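Local coordinates for niemann-Pick type C2 protein (Camponotus japonicus, PDB 3WEB) that probably carries oleic acid and related lipid signals for chemical communication in the worker ant, holding the acyl chain inside an immunoglobulin-like beta-sandwich, at residues Glu26-Arg32 and Phe127-Lys132; Ala55-Leu59 and Leu108-Trp112. All blocks are in the same frame, centred on the assembly; numbering follows the deposited sequence.

Contact 1. Residues Glu26-Arg32 and Phe127-Lys132. With OLA (oleic acid), chain B.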
loop_
_atom_site.group_PDB
_atom_site.type_symbol
_atom_site.label_atom_id
_atom_site.label_comp_id
_atom_site.label_asym_id
_atom_site.label_seq_id
_atom_site.Cartn_x
_atom_site.Cartn_y
_atom_site.Cartn_z
ATOM N N GLU A 26 6.252 16.017 -7.509
ATOM C CA GLU A 26 6.868 16.192 -6.194
ATOM C C GLU A 26 6.175 15.356 -5.107
ATOM O O GLU A 26 6.837 14.783 -4.244
ATOM C CB GLU A 26 6.896 17.667 -5.800
ATOM C CG GLU A 26 7.690 17.951 -4.536
ATOM C CD GLU A 26 7.538 19.381 -4.069
ATOM O OE1 GLU A 26 6.412 19.921 -4.153
ATOM O OE2 GLU A 26 8.545 19.962 -3.614
ATOM N N LYS A 27 4.844 15.302 -5.162
ATOM C CA LYS A 27 4.041 14.497 -4.239
ATOM C C LYS A 27 2.970 13.763 -5.035
ATOM O O LYS A 27 2.585 14.220 -6.112
ATOM C CB LYS A 27 3.374 15.394 -3.187
ATOM C CG LYS A 27 4.346 16.119 -2.263
ATOM C CD LYS A 27 3.624 17.029 -1.278
ATOM C CE LYS A 27 4.586 17.990 -0.595
ATOM N NZ LYS A 27 5.678 17.280 0.133
ATOM N N CYS A 28 2.500 12.625 -4.532
ATOM C CA CYS A 28 1.389 11.919 -5.180
ATOM C C CYS A 28 0.069 12.637 -4.916
ATOM O O CYS A 28 -0.401 12.648 -3.780
ATOM C CB CYS A 28 1.292 10.467 -4.702
ATOM S SG CYS A 28 -0.093 9.550 -5.417
ATOM N N SER A 29 -0.509 13.240 -5.959
ATOM C CA SER A 29 -1.844 13.843 -5.878
ATOM C C SER A 29 -2.903 12.774 -5.635
ATOM O O SER A 29 -2.958 11.778 -6.352
ATOM C CB SER A 29 -2.189 14.601 -7.169
ATOM O OG SER A 29 -1.241 15.615 -7.446
ATOM N N ILE A 30 -3.724 12.992 -4.610
ATOM C CA ILE A 30 -4.871 12.149 -4.291
ATOM C C ILE A 30 -6.087 13.059 -4.373
ATOM O O ILE A 30 -6.233 13.984 -3.571
ATOM C CB ILE A 30 -4.741 11.520 -2.877
ATOM C CG1 ILE A 30 -3.464 10.666 -2.776
ATOM C CG2 ILE A 30 -5.998 10.743 -2.486
ATOM C CD1 ILE A 30 -3.500 9.346 -3.521
ATOM N N ILE A 31 -6.932 12.811 -5.366
ATOM C CA ILE A 31 -8.070 13.690 -5.646
ATOM C C ILE A 31 -9.276 13.259 -4.820
ATOM O O ILE A 31 -9.701 12.105 -4.891
ATOM C CB ILE A 31 -8.447 13.696 -7.149
ATOM C CG1 ILE A 31 -7.202 13.757 -8.058
ATOM C CG2 ILE A 31 -9.450 14.806 -7.454
ATOM C CD1 ILE A 31 -6.374 15.029 -7.969
ATOM N N ARG A 32 -9.824 14.181 -4.034
ATOM C CA ARG A 32 -11.057 13.903 -3.303
ATOM C C ARG A 32 -12.255 13.910 -4.251
ATOM O O ARG A 32 -12.199 14.502 -5.335
ATOM C CB ARG A 32 -11.257 14.860 -2.121
ATOM C CG ARG A 32 -10.887 16.306 -2.387
ATOM C CD ARG A 32 -10.626 17.027 -1.076
ATOM N NE ARG A 32 -10.279 18.431 -1.277
ATOM C CZ ARG A 32 -10.187 19.329 -0.299
ATOM N NH1 ARG A 32 -10.418 18.976 0.960
ATOM N NH2 ARG A 32 -9.865 20.587 -0.581
ATOM N N PHE A 127 5.809 6.899 0.623
ATOM C CA PHE A 127 5.776 7.943 -0.404
ATOM C C PHE A 127 5.093 9.211 0.098
ATOM O O PHE A 127 4.264 9.148 1.022
ATOM C CB PHE A 127 5.107 7.420 -1.685
ATOM C CG PHE A 127 3.656 7.077 -1.522
ATOM C CD1 PHE A 127 3.271 5.847 -0.997
ATOM C CD2 PHE A 127 2.676 7.977 -1.917
ATOM C CE1 PHE A 127 1.927 5.533 -0.863
ATOM C CE2 PHE A 127 1.336 7.675 -1.782
ATOM C CZ PHE A 127 0.961 6.449 -1.251
ATOM N N PRO A 128 5.453 10.372 -0.482
ATOM C CA PRO A 128 4.760 11.607 -0.115
ATOM C C PRO A 128 3.456 11.772 -0.900
ATOM O O PRO A 128 3.421 11.540 -2.120
ATOM C CB PRO A 128 5.760 12.693 -0.502
ATOM C CG PRO A 128 6.514 12.108 -1.660
ATOM C CD PRO A 128 6.519 10.613 -1.476
ATOM N N ALA A 129 2.390 12.168 -0.209
ATOM C CA ALA A 129 1.113 12.420 -0.888
ATOM C C ALA A 129 0.538 13.795 -0.576
ATOM O O ALA A 129 0.851 14.400 0.451
ATOM C CB ALA A 129 0.100 11.339 -0.546
ATOM N N LYS A 130 -0.305 14.277 -1.476
ATOM C CA LYS A 130 -1.034 15.505 -1.235
ATOM C C LYS A 130 -2.492 15.278 -1.581
ATOM O O LYS A 130 -2.830 15.017 -2.736
ATOM C CB LYS A 130 -0.444 16.659 -2.042
ATOM C CG LYS A 130 -1.001 18.018 -1.639
ATOM C CD LYS A 130 -0.260 19.144 -2.334
ATOM C CE LYS A 130 -0.926 20.478 -2.049
ATOM N NZ LYS A 130 -0.301 21.570 -2.845
ATOM N N ILE A 131 -3.347 15.349 -0.565
ATOM C CA ILE A 131 -4.778 15.217 -0.768
ATOM C C ILE A 131 -5.289 16.587 -1.182
ATOM O O ILE A 131 -5.088 17.566 -0.458
ATOM C CB ILE A 131 -5.494 14.720 0.504
ATOM C CG1 ILE A 131 -4.860 13.410 0.989
ATOM C CG2 ILE A 131 -6.986 14.546 0.236
ATOM C CD1 ILE A 131 -5.220 13.015 2.405
ATOM N N LYS A 132 -5.930 16.660 -2.347
ATOM C CA LYS A 132 -6.288 17.952 -2.953
ATOM C C LYS A 132 -7.611 17.923 -3.716
ATOM O O LYS A 132 -8.122 16.871 -4.097
ATOM C CB LYS A 132 -5.159 18.456 -3.866
ATOM C CG LYS A 132 -4.789 17.521 -5.016
ATOM C CD LYS A 132 -3.732 18.127 -5.937
ATOM C CE LYS A 132 -2.335 18.027 -5.340
ATOM N NZ LYS A 132 -1.256 18.436 -6.286
ATOM O OXT LYS A 132 -8.206 18.972 -3.974
HETATM C C1 OLA B . -8.964 -0.374 2.444
HETATM O O1 OLA B . -8.606 -1.525 2.790
HETATM O O2 OLA B . -9.601 0.395 3.200
HETATM C C2 OLA B . -8.621 0.106 1.051
HETATM C C3 OLA B . -7.663 1.293 1.110
HETATM C C4 OLA B . -6.481 1.098 0.168
HETATM C C5 OLA B . -5.173 0.944 0.932
HETATM C C6 OLA B . -3.971 1.319 0.075
HETATM C C7 OLA B . -3.320 2.585 0.620
HETATM C C8 OLA B . -2.045 2.974 -0.128
HETATM C C9 OLA B . -2.372 3.709 -1.413
HETATM C C10 OLA B . -2.593 5.025 -1.494
HETATM C C11 OLA B . -2.540 5.954 -0.301
HETATM C C12 OLA B . -3.585 7.050 -0.462
HETATM C C13 OLA B . -4.316 7.304 0.850
HETATM C C14 OLA B . -5.551 8.164 0.610
HETATM C C15 OLA B . -5.953 8.920 1.871
HETATM C C16 OLA B . -7.243 8.356 2.455
HETATM C C17 OLA B . -8.404 9.323 2.248
HETATM C C18 OLA B . -9.398 9.239 3.386
HETATM O O HOH W 1 3.982 15.008 1.407
HETATM O O HOH W 2 1.078 17.209 -5.473
#

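Contact 2. Residues Ala55-Leu59 and Leu108-Trp112. With OLA (oleic acid), chain B.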
loop_
_atom_site.group_PDB
_atom_site.type_symbol
_atom_site.label_atom_id
_atom_site.label_comp_id
_atom_site.label_asym_id
_atom_site.label_seq_id
_atom_site.Cartn_x
_atom_site.Cartn_y
_atom_site.Cartn_z
ATOM N N ALA A 55 -1.495 0.475 7.304
ATOM C CA ALA A 55 -1.212 1.799 6.763
ATOM C C ALA A 55 -0.881 2.792 7.874
ATOM O O ALA A 55 -1.381 2.676 8.997
ATOM C CB ALA A 55 -2.378 2.299 5.925
ATOM N N PHE A 56 -0.024 3.755 7.544
ATOM C CA PHE A 56 0.388 4.804 8.468
ATOM C C PHE A 56 0.486 6.137 7.735
ATOM O O PHE A 56 0.874 6.186 6.568
ATOM C CB PHE A 56 1.742 4.473 9.104
ATOM C CG PHE A 56 1.792 3.126 9.772
ATOM C CD1 PHE A 56 2.100 1.978 9.043
ATOM C CD2 PHE A 56 1.542 3.003 11.137
ATOM C CE1 PHE A 56 2.145 0.733 9.663
ATOM C CE2 PHE A 56 1.583 1.763 11.758
ATOM C CZ PHE A 56 1.886 0.626 11.024
ATOM N N GLY A 57 0.124 7.215 8.428
ATOM C CA GLY A 57 0.383 8.573 7.953
ATOM C C GLY A 57 1.431 9.176 8.868
ATOM O O GLY A 57 1.318 9.070 10.087
ATOM N N VAL A 58 2.459 9.795 8.297
ATOM C CA VAL A 58 3.556 10.321 9.115
ATOM C C VAL A 58 3.252 11.730 9.624
ATOM O O VAL A 58 2.987 12.645 8.839
ATOM C CB VAL A 58 4.919 10.276 8.381
ATOM C CG1 VAL A 58 6.019 10.894 9.234
ATOM C CG2 VAL A 58 5.285 8.842 8.020
ATOM N N LEU A 59 3.271 11.878 10.949
ATOM C CA LEU A 59 3.128 13.176 11.608
ATOM C C LEU A 59 4.153 13.298 12.738
ATOM O O LEU A 59 4.261 12.405 13.583
ATOM C CB LEU A 59 1.700 13.375 12.145
ATOM C CG LEU A 59 0.498 13.689 11.226
ATOM C CD1 LEU A 59 0.816 14.750 10.176
ATOM C CD2 LEU A 59 -0.082 12.442 10.567
ATOM N N LEU A 108 1.183 14.704 3.408
ATOM C CA LEU A 108 1.743 13.786 4.395
ATOM C C LEU A 108 2.491 12.640 3.722
ATOM O O LEU A 108 2.214 12.297 2.566
ATOM C CB LEU A 108 0.640 13.227 5.305
ATOM C CG LEU A 108 -0.267 12.084 4.828
ATOM C CD1 LEU A 108 -1.152 11.618 5.977
ATOM C CD2 LEU A 108 -1.112 12.453 3.618
ATOM N N GLU A 109 3.440 12.059 4.445
ATOM C CA GLU A 109 4.064 10.822 4.000
ATOM C C GLU A 109 3.166 9.668 4.392
ATOM O O GLU A 109 2.619 9.628 5.499
ATOM C CB GLU A 109 5.437 10.616 4.630
ATOM C CG GLU A 109 6.557 11.441 4.021
ATOM C CD GLU A 109 7.907 11.074 4.605
ATOM O OE1 GLU A 109 8.082 11.205 5.837
ATOM O OE2 GLU A 109 8.796 10.641 3.839
ATOM N N ILE A 110 3.021 8.730 3.470
ATOM C CA ILE A 110 2.211 7.549 3.696
ATOM C C ILE A 110 3.147 6.351 3.749
ATOM O O ILE A 110 4.088 6.261 2.955
ATOM C CB ILE A 110 1.141 7.396 2.591
ATOM C CG1 ILE A 110 0.060 8.465 2.778
ATOM C CG2 ILE A 110 0.524 6.000 2.608
ATOM C CD1 ILE A 110 -0.836 8.656 1.576
ATOM N N MET A 111 2.912 5.462 4.713
ATOM C CA MET A 111 3.631 4.199 4.793
ATOM C C MET A 111 2.626 3.072 4.730
ATOM O O MET A 111 1.633 3.079 5.447
ATOM C CB MET A 111 4.451 4.096 6.075
ATOM C CG MET A 111 5.623 5.066 6.153
ATOM S SD MET A 111 6.435 5.005 7.765
ATOM C CE MET A 111 6.730 3.242 7.923
ATOM N N TRP A 112 2.893 2.104 3.864
ATOM C CA TRP A 112 1.930 1.055 3.581
ATOM C C TRP A 112 2.657 -0.274 3.551
ATOM O O TRP A 112 3.622 -0.445 2.798
ATOM C CB TRP A 112 1.252 1.361 2.242
ATOM C CG TRP A 112 0.304 0.325 1.722
ATOM C CD1 TRP A 112 -0.657 -0.350 2.426
ATOM C CD2 TRP A 112 0.186 -0.108 0.361
ATOM N NE1 TRP A 112 -1.344 -1.198 1.592
ATOM C CE2 TRP A 112 -0.849 -1.071 0.319
ATOM C CE3 TRP A 112 0.867 0.213 -0.824
ATOM C CZ2 TRP A 112 -1.225 -1.721 -0.866
ATOM C CZ3 TRP A 112 0.486 -0.432 -2.010
ATOM C CH2 TRP A 112 -0.550 -1.393 -2.016
HETATM C C1 OLA B . -8.964 -0.374 2.444
HETATM O O1 OLA B . -8.606 -1.525 2.790
HETATM O O2 OLA B . -9.601 0.395 3.200
HETATM C C2 OLA B . -8.621 0.106 1.051
HETATM C C3 OLA B . -7.663 1.293 1.110
HETATM C C4 OLA B . -6.481 1.098 0.168
HETATM C C5 OLA B . -5.173 0.944 0.932
HETATM C C6 OLA B . -3.971 1.319 0.075
HETATM C C7 OLA B . -3.320 2.585 0.620
HETATM C C8 OLA B . -2.045 2.974 -0.128
HETATM C C9 OLA B . -2.372 3.709 -1.413
HETATM C C10 OLA B . -2.593 5.025 -1.494
HETATM C C11 OLA B . -2.540 5.954 -0.301
HETATM C C12 OLA B . -3.585 7.050 -0.462
HETATM C C13 OLA B . -4.316 7.304 0.850
HETATM C C14 OLA B . -5.551 8.164 0.610
HETATM C C15 OLA B . -5.953 8.920 1.871
HETATM C C16 OLA B . -7.243 8.356 2.455
HETATM C C17 OLA B . -8.404 9.323 2.248
HETATM C C18 OLA B . -9.398 9.239 3.386
HETATM O O HOH W 3 4.612 13.684 6.636
#

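Contact 1. Residues Glu26-Arg32 and Phe127-Lys132
Ser-29 OG is gripped by two charged groups: Lys-132 NZ donates to it at 3.1 Å, and it is also hydrogen-bonded to Glu-25 OE1. A bend at chi3 (78°) folds the lysine chain back over the serine, and Lys-132 NZ also gives a 2.8 Å bond to a water. Beneath this polar face the backbones pair in parallel; Cys-28 N to Pro-128 O, 2.8 Å and nearly straight at 172°, is followed by alternating bonds that finish with Arg-32 N to Lys-132 O at 3.2 Å. Arg-32 NE then forms a salt bridge with the terminal carboxylate, its hydrogen bond to Lys-132 OXT weak at 3.4 Å, while its NH1 reaches Thr-103 O. A leucine here would probably leave that carboxylate without its guanidinium mate and Thr-103 O without this donor. The other face is apolar: the edge of the Phe-127 ring meets oleic acid, CZ lying 3.7 Å from C11, and Ile-30 CD1 approaches C12 at 3.8 Å. A disulfide links Cys-28 of strand 28-30 to Cys-21, Ile-18 and Val-99 of the facing three-stranded sheet pack on Ile-30, and strand 107-116 hydrogen-bonds along the other edge of strand 121-131.

Contact 2. Residues Ala55-Leu59 and Leu108-Trp112
Val-58 and Glu-109 lie side by side and point the same way, their CB atoms 3.8 Å apart; Val-58 CG2 lies against Glu-109 CB, while CG1 faces the carboxylate oxygen OE1. Glu-109 OE2 has a long, weak ion pair with Lys-126. On this same face Phe-56 CB and Met-111 CB oppose each other at 4.1 Å. Met-111 O sits at the edge of the phenyl ring. The methionine chain runs on until Met-111 SD lies 4.0 Å from Val-58 CG2, a diagonal contact that ties the two residue pairs together. Phe-56 and Met-111 form a hydrogen-bonded antiparallel pair: Met-111 N reaches Phe-56 O at 2.8 Å with 174° at the hydrogen, while the return bond is more bent at 147°. Farther along, a water accepts from Glu-109 N and donates to Val-58 O.

The opposite face holds Ala-55, Ile-110 and Trp-112. Leu-108 CD1 rests 3.9 Å from Gly-57 CA, and a beta carbon on that glycine would run into this methyl. With CG swung anti to the backbone N (chi1 175°), Trp-112 presents one indole face to oleic acid, C8 lying 3.8 Å from CD2 and offset toward the rim. Ile-110 CD1 touches C11 at 3.7 Å.

These ligand contacts are hydrocarbon against methyl or indole face, whereas the carboxyl end of the oleic acid is hydrogen-bonded to the backbone N of Lys-69 and Lys-70; the grip on the chain is therefore nondirectional, consistent with a lipid carrier.

Contacts 1 and 2 belong to one mixed sheet, their centres about 12 Å apart. Strands 107-116 and 121-131 are consecutive in the chain and adjacent in the sheet, so one strand of each contact joins them: Phe-127 O lies 2.8 Å from Ile-110 N, and Ala-129 CB packs 3.5 Å from Ile-110 CD1. Along the sequence the order is 26-32, 55-59, 108-112, 127-132, which places both segments of contact 2 between those of contact 1. The pairing across the sheet thus runs from strand 28-30 through 121-131 and 107-116 to 51-59. Both contacts touch the same oleic acid, whose chain spans them, consistent with this sheet forming one wall of the lipid pocket in the ML-domain sandwich.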